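Local coordinates for Non-structural protein 9 (Avian infectious bronchitis virus, PDB 5C94) that serves as a dimeric RNA-binding subunit of the coronavirus replication machinery, probably assisting viral RNA synthesis, at residues I48-N52 with P53-V57. Residues are numbered along the deposited sequence; the frame is centred on the assembly and turned at random.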
loop_
_atom_site.group_PDB
_atom_site.type_symbol
_atom_site.label_atom_id
_atom_site.label_comp_id
_atom_site.label_asym_id
_atom_site.label_seq_id
_atom_site.Cartn_x
_atom_site.Cartn_y
_atom_site.Cartn_z
ATOM N N ILE A 48 -8.688 0.438 -10.804
ATOM C CA ILE A 48 -8.314 0.601 -12.207
ATOM C C ILE A 48 -7.777 2.012 -12.413
ATOM O O ILE A 48 -8.097 2.915 -11.636
ATOM C CB ILE A 48 -9.492 0.330 -13.182
ATOM C CG1 ILE A 48 -10.480 1.491 -13.170
ATOM C CG2 ILE A 48 -10.186 -1.019 -12.878
ATOM C CD1 ILE A 48 -11.182 1.681 -14.491
ATOM N N THR A 49 -6.916 2.184 -13.415
ATOM C CA THR A 49 -6.487 3.520 -13.822
ATOM C C THR A 49 -6.862 3.830 -15.270
ATOM O O THR A 49 -6.974 2.930 -16.117
ATOM C CB THR A 49 -4.962 3.724 -13.656
ATOM O OG1 THR A 49 -4.246 2.706 -14.367
ATOM C CG2 THR A 49 -4.585 3.700 -12.187
ATOM N N SER A 50 -7.047 5.116 -15.550
ATOM C CA SER A 50 -7.504 5.542 -16.859
ATOM C C SER A 50 -7.271 7.025 -17.075
ATOM O O SER A 50 -7.155 7.783 -16.115
ATOM C CB SER A 50 -8.995 5.212 -17.026
ATOM O OG SER A 50 -9.459 5.610 -18.307
ATOM N N SER A 51 -7.218 7.437 -18.336
ATOM C CA SER A 51 -7.154 8.861 -18.671
ATOM C C SER A 51 -8.542 9.476 -18.571
ATOM O O SER A 51 -8.703 10.682 -18.412
ATOM C CB SER A 51 -6.613 9.054 -20.075
ATOM O OG SER A 51 -7.139 8.058 -20.939
ATOM N N ASN A 52 -9.543 8.616 -18.694
ATOM C CA ASN A 52 -10.946 8.990 -18.612
ATOM C C ASN A 52 -11.420 9.170 -17.152
ATOM O O ASN A 52 -11.315 8.246 -16.344
ATOM C CB ASN A 52 -11.768 7.908 -19.325
ATOM C CG ASN A 52 -13.220 8.291 -19.536
ATOM O OD1 ASN A 52 -13.881 8.858 -18.651
ATOM N ND2 ASN A 52 -13.748 7.927 -20.706
ATOM N N PRO A 53 -11.953 10.357 -16.819
ATOM C CA PRO A 53 -12.466 10.677 -15.475
ATOM C C PRO A 53 -13.925 10.277 -15.216
ATOM O O PRO A 53 -14.416 10.470 -14.102
ATOM C CB PRO A 53 -12.351 12.203 -15.416
ATOM C CG PRO A 53 -12.624 12.623 -16.847
ATOM C CD PRO A 53 -11.936 11.542 -17.697
ATOM N N ASN A 54 -14.612 9.722 -16.206
ATOM C CA ASN A 54 -16.048 9.515 -16.057
ATOM C C ASN A 54 -16.485 8.084 -15.857
ATOM O O ASN A 54 -17.680 7.792 -15.952
ATOM C CB ASN A 54 -16.768 10.067 -17.272
ATOM C CG ASN A 54 -16.444 11.506 -17.508
ATOM O OD1 ASN A 54 -16.743 12.352 -16.671
ATOM N ND2 ASN A 54 -15.821 11.798 -18.642
ATOM N N LEU A 55 -15.533 7.196 -15.589
ATOM C CA LEU A 55 -15.839 5.777 -15.502
ATOM C C LEU A 55 -16.629 5.453 -14.238
ATOM O O LEU A 55 -16.445 6.098 -13.197
ATOM C CB LEU A 55 -14.557 4.960 -15.552
ATOM C CG LEU A 55 -13.687 5.261 -16.768
ATOM C CD1 LEU A 55 -12.426 4.442 -16.701
ATOM C CD2 LEU A 55 -14.448 4.983 -18.061
ATOM N N LYS A 56 -17.523 4.482 -14.335
ATOM C CA LYS A 56 -18.327 4.052 -13.214
ATOM C C LYS A 56 -18.330 2.573 -12.955
ATOM O O LYS A 56 -18.701 2.149 -11.915
ATOM C CB LYS A 56 -19.798 4.380 -13.426
ATOM C CG LYS A 56 -20.222 5.829 -13.371
ATOM C CD LYS A 56 -19.527 6.599 -12.292
ATOM C CE LYS A 56 -20.446 7.559 -11.598
ATOM N NZ LYS A 56 -20.816 7.087 -10.240
ATOM N N VAL A 57 -17.941 1.792 -13.931
ATOM C CA VAL A 57 -18.048 0.328 -13.868
ATOM C C VAL A 57 -16.799 -0.271 -14.526
ATOM O O VAL A 57 -16.309 0.241 -15.540
ATOM C CB VAL A 57 -19.344 -0.250 -14.542
ATOM C CG1 VAL A 57 -19.343 -1.774 -14.580
ATOM C CG2 VAL A 57 -20.597 0.246 -13.844
#
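One methyl of Leu55 sits squarely over a face of the Asn52 carboxamide, with CD2 3.8 Å from CG. Beyond the opposite face, and well off to the side of it, come Pro53 CD and, further out, Asn54 ND2. The oxygen edge faces the backbone: Asn54 N donates to Asn52 OD1 at 2.7 Å, nearly straight (161° at the hydrogen) and within the plane of the side-chain carbonyl. Asn52 holds CG anti to its own N (chi1 -170°), which leaves the amide beside its own carbonyl carbon, alongside the N-CD edge of Pro53, with OD1 turned to that N-H; Asn54 CB follows 3.4 Å from the same oxygen.

This is an Asx turn, and an ST turn comes directly before it: Ser50 OG takes the N-H of Asn52, 3.0 Å from that N. Two successive side-chain acceptors thus brace the bend by which the chain leaves strand 42-50 and heads for strand 57-61, in the antiparallel sheet of the nsp9 fold. Tyr92, from strand 85-93, reaches into the bend, its hydroxyl hydrogen-bonded to both Asn52 O and Leu55 N.

Leu55 turns its second methyl back toward the strand. CD1 lies 3.5 Å from Ser50 CB, and also meets the end of Ile48, CD1 to CD1 at 3.7 Å, the two side chains crossing at a slant. Ile48 swings CG1 between its backbone N and carbonyl carbon (chi1 75°), bringing that terminal methyl up to the leucine. Leu72 and Ala21 touch both residues, extending this buried apolar patch, whereas Pro53 and Asn54 remain at the surface.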